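Local coordinates for glycosyltransferase (Streptomyces halstedii, PDB 3WAD), which is a glycosyltransferase of the GT-B clan, related to erythromycin biosynthesis protein CIII and built from two Rossmann-like domains, at residues T110-L115 against G136-E141; A358-E363 against R377-E382. One frame throughout, in Å; residues are numbered along the deposited sequence.

Interaction 1: T110-L115 against G136-E141; sequences TMTADL and GPIAAE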
ATOM      1  N   THR B 110      -4.270  25.824  12.320  1.00 28.69           N
ATOM      2  CA  THR B 110      -4.255  24.635  13.191  1.00 28.67           C
ATOM      3  C   THR B 110      -3.546  23.459  12.497  1.00 28.25           C
ATOM      4  O   THR B 110      -2.640  22.845  13.072  1.00 27.57           O
ATOM      5  CB  THR B 110      -5.618  24.207  13.639  1.00 29.33           C
ATOM      6  OG1 THR B 110      -6.265  25.306  14.346  1.00 33.81           O
ATOM      7  CG2 THR B 110      -5.452  22.968  14.630  1.00 32.14           C
ATOM      8  N   MET B 111      -3.943  23.154  11.259  1.00 25.46           N
ATOM      9  CA  MET B 111      -3.292  22.097  10.484  1.00 26.22           C
ATOM     10  C   MET B 111      -1.817  22.356  10.317  1.00 26.25           C
ATOM     11  O   MET B 111      -0.998  21.439  10.456  1.00 25.48           O
ATOM     12  CB  MET B 111      -4.002  21.964   9.131  1.00 27.28           C
ATOM     13  CG  MET B 111      -3.902  20.655   8.529  1.00 27.23           C
ATOM     14  SD  MET B 111      -2.697  20.900   7.353  1.00 38.57           S
ATOM     15  CE  MET B 111      -2.878  19.551   6.213  1.00 23.47           C
ATOM     16  N   THR B 112      -1.496  23.607   9.989  1.00 25.59           N
ATOM     17  CA  THR B 112      -0.139  24.028   9.787  1.00 26.13           C
ATOM     18  C   THR B 112       0.665  23.941  11.109  1.00 26.46           C
ATOM     19  O   THR B 112       1.758  23.406  11.115  1.00 26.91           O
ATOM     20  CB  THR B 112      -0.108  25.420   9.091  1.00 27.01           C
ATOM     21  OG1 THR B 112      -0.821  25.344   7.824  1.00 25.66           O
ATOM     22  CG2 THR B 112       1.323  25.911   8.816  1.00 27.37           C
ATOM     23  N   ALA B 113       0.125  24.441  12.207  1.00 28.48           N
ATOM     24  CA  ALA B 113       0.842  24.321  13.507  1.00 29.34           C
ATOM     25  C   ALA B 113       1.067  22.815  13.896  1.00 31.92           C
ATOM     26  O   ALA B 113       2.248  22.338  14.205  1.00 31.58           O
ATOM     27  CB  ALA B 113       0.097  25.146  14.549  1.00 28.28           C
ATOM     28  N   ASP B 114       0.007  22.007  13.749  1.00 31.32           N
ATOM     29  CA  ASP B 114       0.178  20.551  13.971  1.00 33.35           C
ATOM     30  C   ASP B 114       1.190  19.979  13.075  1.00 31.51           C
ATOM     31  O   ASP B 114       1.970  19.137  13.513  1.00 33.62           O
ATOM     32  CB  ASP B 114      -1.110  19.707  13.794  1.00 32.94           C
ATOM     33  CG  ASP B 114      -2.117  19.959  14.880  1.00 39.69           C
ATOM     34  OD1 ASP B 114      -1.924  20.953  15.633  1.00 42.25           O
ATOM     35  OD2 ASP B 114      -3.126  19.196  14.965  1.00 40.58           O
ATOM     36  N   LEU B 115       1.188  20.327  11.784  1.00 30.36           N
ATOM     37  CA  LEU B 115       2.251  19.726  10.924  1.00 27.61           C
ATOM     38  C   LEU B 115       3.703  20.214  11.284  1.00 27.75           C
ATOM     39  O   LEU B 115       4.652  19.438  11.184  1.00 26.38           O
ATOM     40  CB  LEU B 115       1.990  19.907   9.402  1.00 26.04           C
ATOM     41  CG  LEU B 115       2.891  19.146   8.422  1.00 24.88           C
ATOM     42  CD1 LEU B 115       2.590  17.624   8.444  1.00 19.60           C
ATOM     43  CD2 LEU B 115       2.667  19.647   6.980  1.00 24.10           C
ATOM     44  N   GLY B 136       2.689  21.996   3.928  1.00 33.01           N
ATOM     45  CA  GLY B 136       3.886  21.248   3.513  1.00 29.18           C
ATOM     46  C   GLY B 136       5.202  22.052   3.576  1.00 32.16           C
ATOM     47  O   GLY B 136       6.146  21.679   4.345  1.00 32.07           O
ATOM     48  N   PRO B 137       5.296  23.132   2.754  1.00 29.96           N
ATOM     49  CA  PRO B 137       6.543  23.911   2.709  1.00 30.03           C
ATOM     50  C   PRO B 137       6.845  24.669   4.019  1.00 29.33           C
ATOM     51  O   PRO B 137       7.997  24.845   4.282  1.00 29.20           O
ATOM     52  CB  PRO B 137       6.331  24.887   1.514  1.00 29.93           C
ATOM     53  CG  PRO B 137       4.807  25.038   1.394  1.00 29.30           C
ATOM     54  CD  PRO B 137       4.274  23.640   1.799  1.00 30.88           C
ATOM     55  N   ILE B 138       5.846  25.171   4.752  1.00 30.99           N
ATOM     56  CA  ILE B 138       6.056  25.831   6.067  1.00 32.41           C
ATOM     57  C   ILE B 138       6.744  24.832   7.053  1.00 35.13           C
ATOM     58  O   ILE B 138       7.871  25.119   7.648  1.00 32.53           O
ATOM     59  CB  ILE B 138       4.745  26.373   6.626  1.00 33.89           C
ATOM     60  CG1 ILE B 138       4.088  27.330   5.604  1.00 33.93           C
ATOM     61  CG2 ILE B 138       4.901  27.078   7.997  1.00 34.17           C
ATOM     62  CD1 ILE B 138       4.957  28.568   5.254  1.00 32.14           C
ATOM     63  N   ALA B 139       6.129  23.640   7.175  1.00 32.73           N
ATOM     64  CA  ALA B 139       6.669  22.634   8.081  1.00 33.01           C
ATOM     65  C   ALA B 139       8.124  22.270   7.699  1.00 33.99           C
ATOM     66  O   ALA B 139       8.988  22.207   8.602  1.00 35.87           O
ATOM     67  CB  ALA B 139       5.792  21.394   8.104  1.00 32.52           C
ATOM     68  N   ALA B 140       8.405  22.078   6.402  1.00 32.23           N
ATOM     69  CA  ALA B 140       9.712  21.646   5.906  1.00 33.12           C
ATOM     70  C   ALA B 140      10.834  22.613   6.213  1.00 35.88           C
ATOM     71  O   ALA B 140      11.981  22.176   6.423  1.00 38.26           O
ATOM     72  CB  ALA B 140       9.715  21.419   4.401  1.00 30.81           C
ATOM     73  N   GLU B 141      10.495  23.891   6.154  1.00 36.64           N
ATOM     74  CA  GLU B 141      11.443  24.964   6.286  1.00 40.47           C
ATOM     75  C   GLU B 141      11.688  25.309   7.758  1.00 40.69           C
ATOM     76  O   GLU B 141      12.596  26.045   8.084  1.00 41.35           O
ATOM     77  CB  GLU B 141      10.896  26.203   5.573  1.00 38.66           C
ATOM     78  CG  GLU B 141      10.848  25.956   4.068  1.00 44.32           C
ATOM     79  CD  GLU B 141      12.068  26.423   3.336  1.00 47.83           C
ATOM     80  OE1 GLU B 141      12.072  26.333   2.067  1.00 43.94           O
ATOM     81  OE2 GLU B 141      13.009  26.898   4.037  1.00 49.74           O
TER

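Interaction 2: A358-E363 against R377-E382; sequences AALVTE and RRLIAE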
ATOM      1  N   ALA B 358      -5.128  10.351 -30.513  1.00 33.46           N
ATOM      2  CA  ALA B 358      -5.431   9.337 -29.471  1.00 32.45           C
ATOM      3  C   ALA B 358      -6.818   9.495 -28.867  1.00 31.98           C
ATOM      4  O   ALA B 358      -7.297   8.606 -28.171  1.00 33.15           O
ATOM      5  CB  ALA B 358      -4.376   9.365 -28.324  1.00 32.67           C
ATOM      6  N   ALA B 359      -7.481  10.594 -29.185  1.00 30.68           N
ATOM      7  CA  ALA B 359      -8.735  10.909 -28.565  1.00 30.76           C
ATOM      8  C   ALA B 359      -9.642  11.743 -29.505  1.00 30.96           C
ATOM      9  O   ALA B 359      -9.150  12.407 -30.406  1.00 32.03           O
ATOM     10  CB  ALA B 359      -8.449  11.696 -27.318  1.00 30.26           C
ATOM     11  N   LEU B 360     -10.943  11.740 -29.238  1.00 29.33           N
ATOM     12  CA  LEU B 360     -11.859  12.670 -29.842  1.00 30.47           C
ATOM     13  C   LEU B 360     -12.487  13.464 -28.709  1.00 29.94           C
ATOM     14  O   LEU B 360     -12.648  12.939 -27.652  1.00 30.21           O
ATOM     15  CB  LEU B 360     -12.930  11.920 -30.644  1.00 30.39           C
ATOM     16  CG  LEU B 360     -12.425  11.319 -31.944  1.00 30.32           C
ATOM     17  CD1 LEU B 360     -13.563  10.570 -32.576  1.00 31.54           C
ATOM     18  CD2 LEU B 360     -11.860  12.431 -32.867  1.00 31.47           C
ATOM     19  N   VAL B 361     -12.772  14.736 -28.910  1.00 30.57           N
ATOM     20  CA  VAL B 361     -13.271  15.580 -27.835  1.00 32.01           C
ATOM     21  C   VAL B 361     -14.654  16.135 -28.182  1.00 31.97           C
ATOM     22  O   VAL B 361     -14.840  16.638 -29.280  1.00 31.24           O
ATOM     23  CB  VAL B 361     -12.292  16.820 -27.562  1.00 32.14           C
ATOM     24  CG1 VAL B 361     -12.792  17.696 -26.445  1.00 33.06           C
ATOM     25  CG2 VAL B 361     -10.833  16.356 -27.255  1.00 34.30           C
ATOM     26  N   THR B 362     -15.606  16.094 -27.246  1.00 31.72           N
ATOM     27  CA  THR B 362     -16.794  16.956 -27.356  1.00 32.52           C
ATOM     28  C   THR B 362     -16.942  17.884 -26.179  1.00 31.81           C
ATOM     29  O   THR B 362     -17.175  17.421 -25.088  1.00 32.33           O
ATOM     30  CB  THR B 362     -18.115  16.131 -27.508  1.00 32.41           C
ATOM     31  OG1 THR B 362     -17.996  15.328 -28.674  1.00 30.08           O
ATOM     32  CG2 THR B 362     -19.299  17.074 -27.678  1.00 32.74           C
ATOM     33  N   GLU B 363     -16.839  19.190 -26.376  1.00 33.86           N
ATOM     34  CA  GLU B 363     -17.042  20.098 -25.232  1.00 36.06           C
ATOM     35  C   GLU B 363     -18.435  20.000 -24.697  1.00 36.42           C
ATOM     36  O   GLU B 363     -19.350  19.674 -25.435  1.00 37.10           O
ATOM     37  CB  GLU B 363     -16.808  21.529 -25.618  1.00 36.69           C
ATOM     38  CG  GLU B 363     -15.484  21.789 -26.251  1.00 41.33           C
ATOM     39  CD  GLU B 363     -14.305  21.797 -25.248  1.00 48.02           C
ATOM     40  OE1 GLU B 363     -14.516  21.843 -24.001  1.00 51.84           O
ATOM     41  OE2 GLU B 363     -13.140  21.774 -25.724  1.00 53.26           O
ATOM     42  N   ARG B 377     -18.160   5.520 -32.219  1.00 35.60           N
ATOM     43  CA  ARG B 377     -18.135   4.637 -33.334  1.00 34.81           C
ATOM     44  C   ARG B 377     -16.810   4.794 -34.092  1.00 34.25           C
ATOM     45  O   ARG B 377     -16.249   3.804 -34.511  1.00 35.09           O
ATOM     46  CB  ARG B 377     -19.361   4.883 -34.222  1.00 36.09           C
ATOM     47  CG  ARG B 377     -20.636   4.316 -33.659  1.00 37.48           C
ATOM     48  CD  ARG B 377     -21.711   4.233 -34.750  1.00 42.83           C
ATOM     49  NE  ARG B 377     -23.055   4.675 -34.336  1.00 46.89           N
ATOM     50  CZ  ARG B 377     -24.192   4.214 -34.865  1.00 50.90           C
ATOM     51  NH1 ARG B 377     -24.180   3.251 -35.774  1.00 56.24           N
ATOM     52  NH2 ARG B 377     -25.359   4.653 -34.460  1.00 49.93           N
ATOM     53  N   ARG B 378     -16.296   6.009 -34.268  1.00 33.69           N
ATOM     54  CA  ARG B 378     -14.970   6.176 -34.891  1.00 35.32           C
ATOM     55  C   ARG B 378     -13.804   5.554 -34.132  1.00 36.55           C
ATOM     56  O   ARG B 378     -12.940   4.873 -34.711  1.00 37.38           O
ATOM     57  CB  ARG B 378     -14.676   7.626 -35.157  1.00 33.86           C
ATOM     58  CG  ARG B 378     -15.658   8.239 -36.151  1.00 34.24           C
ATOM     59  CD  ARG B 378     -15.174   9.582 -36.536  1.00 36.96           C
ATOM     60  NE  ARG B 378     -13.805   9.467 -37.043  1.00 36.14           N
ATOM     61  CZ  ARG B 378     -12.907  10.443 -37.034  1.00 36.46           C
ATOM     62  NH1 ARG B 378     -13.160  11.635 -36.511  1.00 37.20           N
ATOM     63  NH2 ARG B 378     -11.729  10.208 -37.552  1.00 33.55           N
ATOM     64  N   LEU B 379     -13.795   5.763 -32.822  1.00 37.79           N
ATOM     65  CA  LEU B 379     -12.759   5.173 -31.936  1.00 37.93           C
ATOM     66  C   LEU B 379     -12.685   3.664 -32.051  1.00 39.34           C
ATOM     67  O   LEU B 379     -11.576   3.088 -32.088  1.00 39.22           O
ATOM     68  CB  LEU B 379     -13.042   5.561 -30.491  1.00 37.96           C
ATOM     69  CG  LEU B 379     -12.900   7.044 -30.171  1.00 34.91           C
ATOM     70  CD1 LEU B 379     -12.970   7.225 -28.669  1.00 36.36           C
ATOM     71  CD2 LEU B 379     -11.591   7.539 -30.726  1.00 32.50           C
ATOM     72  N   ILE B 380     -13.868   3.059 -32.134  1.00 39.95           N
ATOM     73  CA  ILE B 380     -14.102   1.625 -32.331  1.00 42.40           C
ATOM     74  C   ILE B 380     -13.642   1.205 -33.736  1.00 43.13           C
ATOM     75  O   ILE B 380     -13.002   0.152 -33.887  1.00 43.97           O
ATOM     76  CB  ILE B 380     -15.653   1.252 -32.128  1.00 42.12           C
ATOM     77  CG1 ILE B 380     -16.006   0.865 -30.701  1.00 44.39           C
ATOM     78  CG2 ILE B 380     -16.041   0.015 -32.894  1.00 45.09           C
ATOM     79  CD1 ILE B 380     -15.041   1.375 -29.671  1.00 47.25           C
ATOM     80  N   ALA B 381     -13.938   2.029 -34.751  1.00 43.13           N
ATOM     81  CA  ALA B 381     -13.794   1.610 -36.172  1.00 42.65           C
ATOM     82  C   ALA B 381     -12.451   1.942 -36.797  1.00 42.94           C
ATOM     83  O   ALA B 381     -11.916   1.144 -37.551  1.00 43.20           O
ATOM     84  CB  ALA B 381     -14.900   2.189 -37.034  1.00 41.76           C
ATOM     85  N   GLU B 382     -11.915   3.120 -36.524  1.00 43.03           N
ATOM     86  CA  GLU B 382     -10.678   3.498 -37.188  1.00 42.47           C
ATOM     87  C   GLU B 382      -9.450   3.215 -36.340  1.00 42.98           C
ATOM     88  O   GLU B 382      -9.236   3.881 -35.337  1.00 41.80           O
ATOM     89  CB  GLU B 382     -10.719   4.966 -37.502  1.00 43.16           C
ATOM     90  CG  GLU B 382     -11.878   5.324 -38.389  1.00 41.18           C
ATOM     91  CD  GLU B 382     -12.182   6.777 -38.311  1.00 40.77           C
ATOM     92  OE1 GLU B 382     -13.359   7.117 -38.322  1.00 43.50           O
ATOM     93  OE2 GLU B 382     -11.254   7.597 -38.189  1.00 43.31           O
TER

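Interaction 1: T110-L115 against G136-E141
Gly136 opens the contact: its backbone N lies 3.9 Å from CD2 of Leu115, so one branch of the leucine rests against main chain where the helix has no side chain. Two residues on, Ile138 sends its CB toward helix 109-122 and touches Thr112 with the CG2 branch, methyl to methyl, 3.9 Å from CG2 of Thr112. The two side chains meet at a slant. In the isoleucine CG1 stands anti to the carbonyl carbon (chi1 -56°), which carries the longer branch away from the partner helix and leaves the short methyl to do the touching. The hydroxyl of Thr112 turns the other way, into its own helix, where OG1 hydrogen-bonds to the carbonyl O of Asp108, and NZ of Lys187 makes a second hydrogen bond to it. Both helices belong to the N-terminal Rossmann-like domain and cover its parallel sheet, joined in the chain through strand 126-130. Their short axes run 9.0 Å apart, with 31° between their N-to-C directions. The next contact residue, Ala139, points its CB at Leu115, meeting CG at 3.7 Å and CD2 at 3.8 Å. Here the backbones come nearest, CA of Leu115 and CA of Ala139 being 6.0 Å apart. Beyond the two helices, Leu115 also packs on Leu4 and Thr6 of strand 2-6.

Interaction 2: A358-E363 against R377-E382
Leu360, on the edge strand 359-361, is the one residue of its segment that carries this contact, and it meets two neighbours on the last turn of helix 369-381. On the buried side it packs against Leu379. The CD2 methyl of Leu379 sits 4.1 Å from CG of Leu360 and equally far from its CD1, the two side chains lying alongside each other and running in opposite senses. Leu337 of the neighbouring strand lies against Leu379, so this half is a small piece of the hydrophobic layer between sheet and helices in the C-terminal Rossmann-like domain. Phe385 of helix 384-397 spans both halves, touching Leu360, Leu379 and Arg378.

The solvent side is built differently. Arg378 is exposed and crosses Leu360 at about a right angle, offering its aliphatic CB to CD1 and, farther out, NH1 to CD2 at 3.9 Å; the guanidinium meets that methyl obliquely. A bend at chi3 folds the arginine chain so that NE and NH2 face Glu382, one turn on and just past the helix end. This is a side-on salt bridge: NE bonds OE1 at 2.7 Å and NH2 bonds OE2 at 2.7 Å, both nearly straight (167° and 165°) and both close to the guanidinium plane. OE2 uses its syn lone pair, whereas OE1 is approached on its syn side 23° out of the carboxylate plane. The two bonds to Glu382 restrain the guanidinium's rotation and probably balance its charge locally, so its contact with Leu360 is one of van der Waals packing.

How the interactions relate
The two contacts belong to different halves of a GT-B fold and come in series along the chain, interaction 1 closing before interaction 2 opens. Their centres are 45 Å apart, their nearest atoms about 32 Å, and they lie on opposite sides of the chain's centre. Interaction 1 joins helices 109-122 and 135-141 over the seven-stranded parallel sheet of the N-terminal half; interaction 2 ties strand 359-361, at one border of the six-stranded parallel sheet of the C-terminal half, to helix 369-381. Both segments of each contact lie in one Rossmann-like domain, so each is packing within it and neither joins the two.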